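PDB 1ZGH: methionyl-tRNA formyltransferase from Clostridium thermocellum, which probably transfers a formyl group from 10-formyltetrahydrofolate to the methionine carried by initiator tRNA, as in other methionyl-tRNA formyltransferases. Local coordinates for residues H104-G113 with I139-L150; L152-F160 with R216-P224. One frame throughout, in Å; residues are numbered along the deposited sequence.

Contact 1: residues H104-G113 with I139-L150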
loop_
_atom_site.group_PDB
_atom_site.type_symbol
_atom_site.label_atom_id
_atom_site.label_comp_id
_atom_site.label_asym_id
_atom_site.label_seq_id
_atom_site.Cartn_x
_atom_site.Cartn_y
_atom_site.Cartn_z
ATOM N N HIS A 104 5.198 -3.774 2.670
ATOM C CA HIS A 104 3.920 -4.146 3.280
ATOM C C HIS A 104 3.785 -3.431 4.624
ATOM O O HIS A 104 4.674 -3.507 5.460
ATOM C CB HIS A 104 3.821 -5.659 3.393
ATOM C CG HIS A 104 2.589 -6.143 4.078
ATOM N ND1 HIS A 104 1.383 -6.293 3.434
ATOM C CD2 HIS A 104 2.378 -6.515 5.365
ATOM C CE1 HIS A 104 0.482 -6.745 4.289
ATOM N NE2 HIS A 104 1.064 -6.901 5.467
HETATM N N MSE A 105 2.695 -2.682 4.805
HETATM C CA MSE A 105 2.629 -1.722 5.923
HETATM C C MSE A 105 2.199 -2.308 7.256
HETATM O O MSE A 105 1.500 -1.662 8.036
HETATM C CB MSE A 105 1.766 -0.502 5.557
HETATM C CG MSE A 105 0.314 -0.752 5.359
HETATM SE SE MSE A 105 -0.652 1.028 5.510
HETATM C CE MSE A 105 0.215 1.961 4.096
ATOM N N THR A 106 2.631 -3.528 7.543
ATOM C CA THR A 106 2.449 -4.082 8.873
ATOM C C THR A 106 3.797 -4.542 9.451
ATOM O O THR A 106 4.805 -4.726 8.728
ATOM C CB THR A 106 1.452 -5.244 8.894
ATOM O OG1 THR A 106 2.035 -6.401 8.263
ATOM C CG2 THR A 106 0.159 -4.855 8.191
ATOM N N ASP A 107 3.780 -4.695 10.767
ATOM C CA ASP A 107 4.911 -5.161 11.535
ATOM C C ASP A 107 4.954 -6.715 11.476
ATOM O O ASP A 107 4.624 -7.418 12.438
ATOM C CB ASP A 107 4.774 -4.596 12.971
ATOM C CG ASP A 107 6.066 -4.742 13.799
ATOM O OD1 ASP A 107 7.059 -5.285 13.279
ATOM O OD2 ASP A 107 6.078 -4.308 14.980
ATOM N N LEU A 108 5.373 -7.239 10.326
ATOM C CA LEU A 108 5.295 -8.682 10.028
ATOM C C LEU A 108 6.097 -9.511 11.028
ATOM O O LEU A 108 7.168 -9.065 11.452
ATOM C CB LEU A 108 5.789 -8.958 8.602
ATOM C CG LEU A 108 4.831 -8.526 7.491
ATOM C CD1 LEU A 108 5.556 -8.512 6.141
ATOM C CD2 LEU A 108 3.637 -9.432 7.438
ATOM N N PRO A 109 5.608 -10.733 11.391
ATOM C CA PRO A 109 4.471 -11.509 10.856
ATOM C C PRO A 109 3.057 -11.100 11.314
ATOM O O PRO A 109 2.078 -11.733 10.900
ATOM C CB PRO A 109 4.784 -12.937 11.320
ATOM C CG PRO A 109 5.467 -12.731 12.650
ATOM C CD PRO A 109 6.298 -11.465 12.471
ATOM N N PHE A 110 2.927 -10.046 12.128
ATOM C CA PHE A 110 1.601 -9.474 12.388
ATOM C C PHE A 110 1.065 -8.835 11.094
ATOM O O PHE A 110 1.755 -8.063 10.432
ATOM C CB PHE A 110 1.627 -8.431 13.518
ATOM C CG PHE A 110 0.308 -7.732 13.721
ATOM C CD1 PHE A 110 -0.686 -8.311 14.513
ATOM C CD2 PHE A 110 0.041 -6.506 13.109
ATOM C CE1 PHE A 110 -1.928 -7.670 14.686
ATOM C CE2 PHE A 110 -1.198 -5.861 13.287
ATOM C CZ PHE A 110 -2.176 -6.458 14.084
ATOM N N GLY A 111 -0.159 -9.189 10.726
ATOM C CA GLY A 111 -0.869 -8.511 9.656
ATOM C C GLY A 111 -0.449 -8.883 8.256
ATOM O O GLY A 111 -0.412 -8.036 7.370
ATOM N N ARG A 112 -0.109 -10.152 8.063
ATOM C CA ARG A 112 0.057 -10.709 6.725
ATOM C C ARG A 112 -1.281 -10.606 5.991
ATOM O O ARG A 112 -2.317 -10.891 6.579
ATOM C CB ARG A 112 0.485 -12.181 6.809
ATOM C CG ARG A 112 1.915 -12.414 7.301
ATOM C CD ARG A 112 2.256 -13.905 7.321
ATOM N NE ARG A 112 3.624 -14.144 7.773
ATOM C CZ ARG A 112 4.075 -15.293 8.286
ATOM N NH1 ARG A 112 3.283 -16.340 8.420
ATOM N NH2 ARG A 112 5.333 -15.397 8.681
ATOM N N GLY A 113 -1.269 -10.195 4.724
ATOM C CA GLY A 113 -2.493 -10.230 3.900
ATOM C C GLY A 113 -3.035 -8.888 3.443
ATOM O O GLY A 113 -2.366 -7.867 3.570
ATOM N N ILE A 139 1.559 -15.617 1.110
ATOM C CA ILE A 139 0.928 -14.342 1.435
ATOM C C ILE A 139 1.770 -13.605 2.474
ATOM O O ILE A 139 1.666 -13.858 3.676
ATOM C CB ILE A 139 -0.501 -14.534 1.993
ATOM C CG1 ILE A 139 -1.387 -15.338 1.028
ATOM C CG2 ILE A 139 -1.142 -13.184 2.291
ATOM C CD1 ILE A 139 -1.826 -14.558 -0.182
ATOM N N ASP A 140 2.637 -12.729 1.995
ATOM C CA ASP A 140 3.461 -11.864 2.838
ATOM C C ASP A 140 4.329 -12.639 3.844
ATOM O O ASP A 140 4.550 -12.187 4.963
ATOM C CB ASP A 140 2.586 -10.806 3.522
ATOM C CG ASP A 140 1.916 -9.865 2.518
ATOM O OD1 ASP A 140 2.578 -9.404 1.564
ATOM O OD2 ASP A 140 0.722 -9.594 2.672
ATOM N N THR A 141 4.828 -13.802 3.414
ATOM C CA THR A 141 5.637 -14.697 4.249
ATOM C C THR A 141 7.145 -14.518 4.029
ATOM O O THR A 141 7.954 -15.117 4.720
ATOM C CB THR A 141 5.293 -16.178 3.941
ATOM O OG1 THR A 141 5.216 -16.348 2.525
ATOM C CG2 THR A 141 3.958 -16.568 4.556
ATOM N N GLY A 142 7.510 -13.663 3.078
ATOM C CA GLY A 142 8.889 -13.496 2.663
ATOM C C GLY A 142 9.844 -12.904 3.684
ATOM O O GLY A 142 9.442 -12.187 4.604
ATOM N N ASP A 143 11.125 -13.192 3.483
ATOM C CA ASP A 143 12.187 -12.676 4.336
ATOM C C ASP A 143 12.159 -11.150 4.354
ATOM O O ASP A 143 11.849 -10.508 3.338
ATOM C CB ASP A 143 13.569 -13.179 3.875
ATOM C CG ASP A 143 13.704 -14.702 3.945
ATOM O OD1 ASP A 143 12.771 -15.355 4.445
ATOM O OD2 ASP A 143 14.744 -15.241 3.489
ATOM N N ILE A 144 12.472 -10.579 5.513
ATOM C CA ILE A 144 12.348 -9.132 5.728
ATOM C C ILE A 144 13.723 -8.501 5.581
ATOM O O ILE A 144 14.663 -8.938 6.239
ATOM C CB ILE A 144 11.806 -8.822 7.153
ATOM C CG1 ILE A 144 10.395 -9.398 7.337
ATOM C CG2 ILE A 144 11.785 -7.314 7.395
ATOM C CD1 ILE A 144 9.951 -9.508 8.793
ATOM N N PHE A 145 13.839 -7.492 4.727
ATOM C CA PHE A 145 15.072 -6.717 4.583
ATOM C C PHE A 145 15.268 -5.774 5.767
ATOM O O PHE A 145 16.348 -5.737 6.361
ATOM C CB PHE A 145 15.060 -5.887 3.293
ATOM C CG PHE A 145 15.128 -6.696 2.031
ATOM C CD1 PHE A 145 16.353 -7.106 1.513
ATOM C CD2 PHE A 145 13.963 -7.045 1.351
ATOM C CE1 PHE A 145 16.416 -7.841 0.309
ATOM C CE2 PHE A 145 14.012 -7.778 0.176
ATOM C CZ PHE A 145 15.239 -8.175 -0.355
ATOM N N PHE A 146 14.223 -4.991 6.075
ATOM C CA PHE A 146 14.171 -4.074 7.241
ATOM C C PHE A 146 12.811 -3.319 7.286
ATOM O O PHE A 146 11.979 -3.452 6.375
ATOM C CB PHE A 146 15.360 -3.082 7.251
ATOM C CG PHE A 146 15.450 -2.198 6.013
ATOM C CD1 PHE A 146 14.802 -0.970 5.971
ATOM C CD2 PHE A 146 16.184 -2.591 4.913
ATOM C CE1 PHE A 146 14.872 -0.156 4.840
ATOM C CE2 PHE A 146 16.276 -1.779 3.782
ATOM C CZ PHE A 146 15.607 -0.566 3.745
ATOM N N LYS A 147 12.600 -2.553 8.358
ATOM C CA LYS A 147 11.329 -1.894 8.661
ATOM C C LYS A 147 11.541 -0.429 8.994
ATOM O O LYS A 147 12.630 -0.051 9.435
ATOM C CB LYS A 147 10.641 -2.556 9.867
ATOM C CG LYS A 147 10.271 -4.011 9.650
ATOM C CD LYS A 147 9.652 -4.647 10.889
ATOM C CE LYS A 147 9.417 -6.127 10.670
ATOM N NZ LYS A 147 8.730 -6.760 11.825
ATOM N N ARG A 148 10.501 0.381 8.772
ATOM C CA ARG A 148 10.471 1.786 9.194
ATOM C C ARG A 148 9.106 2.113 9.802
ATOM O O ARG A 148 8.104 1.542 9.375
ATOM C CB ARG A 148 10.739 2.723 8.010
ATOM C CG ARG A 148 12.133 2.613 7.409
ATOM C CD ARG A 148 13.212 3.160 8.326
ATOM N NE ARG A 148 14.559 2.873 7.804
ATOM C CZ ARG A 148 15.396 1.944 8.265
ATOM N NH1 ARG A 148 15.083 1.161 9.295
ATOM N NH2 ARG A 148 16.593 1.803 7.703
ATOM N N ASP A 149 9.069 3.017 10.785
ATOM C CA ASP A 149 7.813 3.442 11.415
ATOM C C ASP A 149 6.917 4.279 10.486
ATOM O O ASP A 149 7.412 5.019 9.603
ATOM C CB ASP A 149 8.071 4.274 12.678
ATOM C CG ASP A 149 8.732 3.475 13.800
ATOM O OD1 ASP A 149 8.533 2.236 13.894
ATOM O OD2 ASP A 149 9.458 4.105 14.597
ATOM N N LEU A 150 5.607 4.143 10.691
ATOM C CA LEU A 150 4.591 4.876 9.940
ATOM C C LEU A 150 3.398 5.206 10.832
ATOM O O LEU A 150 2.790 4.313 11.435
ATOM C CB LEU A 150 4.097 4.058 8.732
ATOM C CG LEU A 150 2.959 4.690 7.909
ATOM C CD1 LEU A 150 3.348 5.972 7.137
ATOM C CD2 LEU A 150 2.354 3.677 7.001
#
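The ammonium end of K147 is held by two acceptors of the D107-L108 loop. NZ forms a salt bridge with D107 OD1 (2.7 Å), met nearly head-on to the C-O bond, and donates to L108 O at 2.8 Å in the carbonyl plane. The K147 chain runs extended beyond CG, crossing the D107 side chain at about a right angle.

A second polar cluster gathers round D140. Its OD2 accepts from G113 N (2.9 Å, N-H...O 148°) through the anti lone pair. The carboxylate lies over one face of the H104 ring, toward its rim and tilted 36° to it, so this is not a hydrogen-bonded His-Asp pair. With H104 CG anti to the backbone N (chi1 177°), NE2 reaches G111 O at 2.7 Å almost in the ring plane, which fixes the ring's rotation. H104 in an HxxxLP sequence beside D140 of DTGD is consistent with the active-site region of formyltransferases.

Apolar contacts join I144 CD1 to L108 CB and M105 CE to L150 CD2 (4.0 Å); the T141 CG2 methyl lies over one face of the R112 guanidinium, toward its rim, and R112 NH2 bonds Q185. Strand 127-134 runs between strands 100-104 and 144-151, and M105 also packs on helix 116-122.

Contact 2: residues L152-F160 with R216-P224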
loop_
_atom_site.group_PDB
_atom_site.type_symbol
_atom_site.label_atom_id
_atom_site.label_comp_id
_atom_site.label_asym_id
_atom_site.label_seq_id
_atom_site.Cartn_x
_atom_site.Cartn_y
_atom_site.Cartn_z
ATOM N N LEU A 152 -0.531 6.484 11.357
ATOM C CA LEU A 152 -1.778 6.197 10.650
ATOM C C LEU A 152 -2.927 7.211 10.925
ATOM O O LEU A 152 -4.110 6.870 10.843
ATOM C CB LEU A 152 -2.243 4.766 10.995
ATOM C CG LEU A 152 -1.286 3.635 10.584
ATOM C CD1 LEU A 152 -1.891 2.300 11.007
ATOM C CD2 LEU A 152 -1.033 3.627 9.101
ATOM N N TYR A 153 -2.578 8.458 11.225
ATOM C CA TYR A 153 -3.569 9.513 11.282
ATOM C C TYR A 153 -3.866 10.063 9.870
ATOM O O TYR A 153 -2.975 10.018 8.984
ATOM C CB TYR A 153 -3.088 10.658 12.156
ATOM C CG TYR A 153 -3.050 10.414 13.627
ATOM C CD1 TYR A 153 -4.139 10.759 14.455
ATOM C CD2 TYR A 153 -1.912 9.881 14.226
ATOM C CE1 TYR A 153 -4.079 10.541 15.853
ATOM C CE2 TYR A 153 -1.865 9.687 15.611
ATOM C CZ TYR A 153 -2.952 10.005 16.401
ATOM O OH TYR A 153 -2.834 9.804 17.745
ATOM N N GLY A 154 -5.064 10.622 9.680
ATOM C CA GLY A 154 -5.473 11.239 8.361
ATOM C C GLY A 154 -6.274 10.314 7.434
ATOM O O GLY A 154 -6.729 9.240 7.823
ATOM N N THR A 155 -6.420 10.717 6.178
ATOM C CA THR A 155 -7.161 9.949 5.197
ATOM C C THR A 155 -6.237 8.850 4.624
ATOM O O THR A 155 -5.017 8.949 4.722
ATOM C CB THR A 155 -7.614 10.883 4.059
ATOM O OG1 THR A 155 -6.464 11.393 3.364
ATOM C CG2 THR A 155 -8.583 12.100 4.594
ATOM N N ALA A 156 -6.818 7.873 3.949
ATOM C CA ALA A 156 -6.026 6.886 3.226
ATOM C C ALA A 156 -5.002 7.523 2.288
ATOM O O ALA A 156 -3.847 7.107 2.303
ATOM C CB ALA A 156 -6.909 5.920 2.500
ATOM N N GLU A 157 -5.424 8.496 1.469
ATOM C CA GLU A 157 -4.552 9.191 0.572
ATOM C C GLU A 157 -3.367 9.829 1.278
ATOM O O GLU A 157 -2.225 9.668 0.814
ATOM C CB GLU A 157 -5.280 10.212 -0.311
ATOM C CG GLU A 157 -4.372 10.859 -1.426
ATOM C CD GLU A 157 -5.048 10.972 -2.770
ATOM O OE1 GLU A 157 -4.567 11.744 -3.612
ATOM O OE2 GLU A 157 -6.043 10.260 -3.003
ATOM N N GLU A 158 -3.620 10.509 2.399
ATOM C CA GLU A 158 -2.570 11.149 3.197
ATOM C C GLU A 158 -1.578 10.118 3.760
ATOM O O GLU A 158 -0.360 10.290 3.714
ATOM C CB GLU A 158 -3.198 11.995 4.337
ATOM C CG GLU A 158 -3.751 13.338 3.869
ATOM C CD GLU A 158 -4.705 14.006 4.878
ATOM O OE1 GLU A 158 -5.029 13.363 5.885
ATOM O OE2 GLU A 158 -5.130 15.149 4.642
ATOM N N ILE A 159 -2.113 8.994 4.215
ATOM C CA ILE A 159 -1.287 7.945 4.812
ATOM C C ILE A 159 -0.460 7.245 3.723
ATOM O O ILE A 159 0.716 6.995 3.915
ATOM C CB ILE A 159 -2.187 6.903 5.568
ATOM C CG1 ILE A 159 -2.825 7.566 6.813
ATOM C CG2 ILE A 159 -1.368 5.642 5.939
ATOM C CD1 ILE A 159 -4.031 6.795 7.344
ATOM N N PHE A 160 -1.079 6.940 2.594
ATOM C CA PHE A 160 -0.350 6.312 1.472
ATOM C C PHE A 160 0.739 7.234 0.924
ATOM O O PHE A 160 1.841 6.776 0.587
ATOM C CB PHE A 160 -1.300 5.840 0.361
ATOM C CG PHE A 160 -2.135 4.668 0.717
ATOM C CD1 PHE A 160 -1.592 3.554 1.350
ATOM C CD2 PHE A 160 -3.466 4.621 0.329
ATOM C CE1 PHE A 160 -2.377 2.466 1.633
ATOM C CE2 PHE A 160 -4.233 3.534 0.616
ATOM C CZ PHE A 160 -3.679 2.445 1.249
ATOM N N ARG A 216 -12.463 8.248 6.719
ATOM C CA ARG A 216 -11.085 8.601 6.373
ATOM C C ARG A 216 -10.278 7.438 5.743
ATOM O O ARG A 216 -9.488 7.685 4.847
ATOM C CB ARG A 216 -10.317 9.155 7.557
ATOM C CG ARG A 216 -9.793 8.119 8.563
ATOM C CD ARG A 216 -9.365 8.851 9.806
ATOM N NE ARG A 216 -9.008 7.965 10.911
ATOM C CZ ARG A 216 -7.813 7.422 11.102
ATOM N NH1 ARG A 216 -6.785 7.656 10.282
ATOM N NH2 ARG A 216 -7.628 6.678 12.159
HETATM N N MSE A 217 -10.506 6.213 6.220
HETATM C CA MSE A 217 -9.711 5.045 5.815
HETATM C C MSE A 217 -10.069 4.609 4.394
HETATM O O MSE A 217 -9.282 3.922 3.766
HETATM C CB MSE A 217 -9.844 3.872 6.776
HETATM C CG MSE A 217 -11.078 2.977 6.562
HETATM SE SE MSE A 217 -11.295 1.667 7.985
HETATM C CE MSE A 217 -12.696 0.484 7.070
ATOM N N LEU A 218 -11.244 5.029 3.909
ATOM C CA LEU A 218 -11.686 4.801 2.533
ATOM C C LEU A 218 -11.626 6.002 1.571
ATOM O O LEU A 218 -12.064 5.892 0.408
ATOM C CB LEU A 218 -13.095 4.198 2.571
ATOM C CG LEU A 218 -13.147 2.858 3.306
ATOM C CD1 LEU A 218 -14.562 2.514 3.764
ATOM C CD2 LEU A 218 -12.558 1.753 2.494
ATOM N N ASP A 219 -11.068 7.125 2.051
ATOM C CA ASP A 219 -10.956 8.377 1.345
ATOM C C ASP A 219 -9.591 8.456 0.665
ATOM O O ASP A 219 -8.625 9.021 1.186
ATOM C CB ASP A 219 -11.231 9.511 2.321
ATOM C CG ASP A 219 -11.363 10.872 1.668
ATOM O OD1 ASP A 219 -11.219 11.022 0.412
ATOM O OD2 ASP A 219 -11.572 11.843 2.435
ATOM N N GLY A 220 -9.525 7.881 -0.534
ATOM C CA GLY A 220 -8.294 7.913 -1.322
ATOM C C GLY A 220 -8.494 7.387 -2.728
ATOM O O GLY A 220 -9.449 6.661 -2.991
ATOM N N GLU A 221 -7.545 7.725 -3.599
ATOM C CA GLU A 221 -7.635 7.461 -5.020
ATOM C C GLU A 221 -7.907 5.997 -5.244
ATOM O O GLU A 221 -7.124 5.125 -4.805
ATOM C CB GLU A 221 -6.324 7.909 -5.690
ATOM C CG GLU A 221 -6.251 7.814 -7.177
ATOM C CD GLU A 221 -4.902 8.295 -7.634
ATOM O OE1 GLU A 221 -4.632 9.543 -7.499
ATOM O OE2 GLU A 221 -4.112 7.411 -8.039
ATOM N N GLY A 222 -9.037 5.732 -5.901
ATOM C CA GLY A 222 -9.377 4.378 -6.356
ATOM C C GLY A 222 -10.105 3.534 -5.315
ATOM O O GLY A 222 -10.401 2.390 -5.599
ATOM N N TYR A 223 -10.377 4.076 -4.119
ATOM C CA TYR A 223 -10.988 3.297 -3.040
ATOM C C TYR A 223 -12.485 3.533 -2.978
ATOM O O TYR A 223 -12.925 4.635 -3.293
ATOM C CB TYR A 223 -10.296 3.592 -1.686
ATOM C CG TYR A 223 -8.901 3.045 -1.681
ATOM C CD1 TYR A 223 -8.655 1.708 -1.343
ATOM C CD2 TYR A 223 -7.806 3.834 -2.090
ATOM C CE1 TYR A 223 -7.353 1.186 -1.361
ATOM C CE2 TYR A 223 -6.516 3.317 -2.136
ATOM C CZ TYR A 223 -6.291 1.987 -1.764
ATOM O OH TYR A 223 -4.997 1.445 -1.812
ATOM N N PRO A 224 -13.282 2.495 -2.593
ATOM C CA PRO A 224 -14.751 2.622 -2.481
ATOM C C PRO A 224 -15.112 3.350 -1.203
ATOM O O PRO A 224 -14.934 2.806 -0.099
ATOM C CB PRO A 224 -15.248 1.167 -2.396
ATOM C CG PRO A 224 -14.096 0.397 -1.810
ATOM C CD PRO A 224 -12.823 1.131 -2.242
#
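R216 holds the loop L152-G154 with one nitrogen: NH1 donates to L152 O (2.8 Å) and to G154 O (2.9 Å), both at 166° and both at the edge of the guanidinium, near its plane. D213, bridged to NE, steadies the group further. This end is the compact part. R216 O takes A156 N (2.8 Å) and, from the opposite face of its plane, D219 N; D219 O in turn accepts E157 N at 3.3 Å. The first turn of helix 156-178 thus gives two amides to the end of helix 208-217 and the turn that follows it, with A156 CB only 3.4 Å from M217 O. T155 OG1 accepts E158 N and E158 OE1 accepts T155 N, a capping box.

Toward E157 and Y223 the contact is less bonded. E157, bent at chi2, reaches E221 N through OE2 (3.0 Å, 137°), whereas the E221 carboxylate turns to S40. The F160 and Y223 rings are nearly parallel but slid apart, meeting only at their rims (F160 CE2 to Y223 CZ 3.5 Å). The contact joins the formyl transferase part to the C-terminal part of the enzyme. Helix 116-122 packs against A156, R216 and M217, while W41 of helix 40-52 lies against E157, F160 and E221.

Past the first strands of the mixed sheet, the chain leaves strand 100-104 into 104-113. Contact 1 then closes a loop of 25 residues, containing helix 116-122 and strand 127-134, when 139-150 returns, ending in strand 144-151 at one edge of the sheet. Contact 2 follows in series: strand 144-151 leads through 152-155 into helix 156-178, and the 55 residues up to 216 make a second, longer loop. Strand 191-192 in that loop pairs with 112-113, bringing it back to contact 1. The two contacts also meet directly, M105 CE lying 3.6 Å from F160 CE1. Contact 1 lies within the formyl transferase part of the chain, whereas contact 2 joins that part to the C-terminal domain.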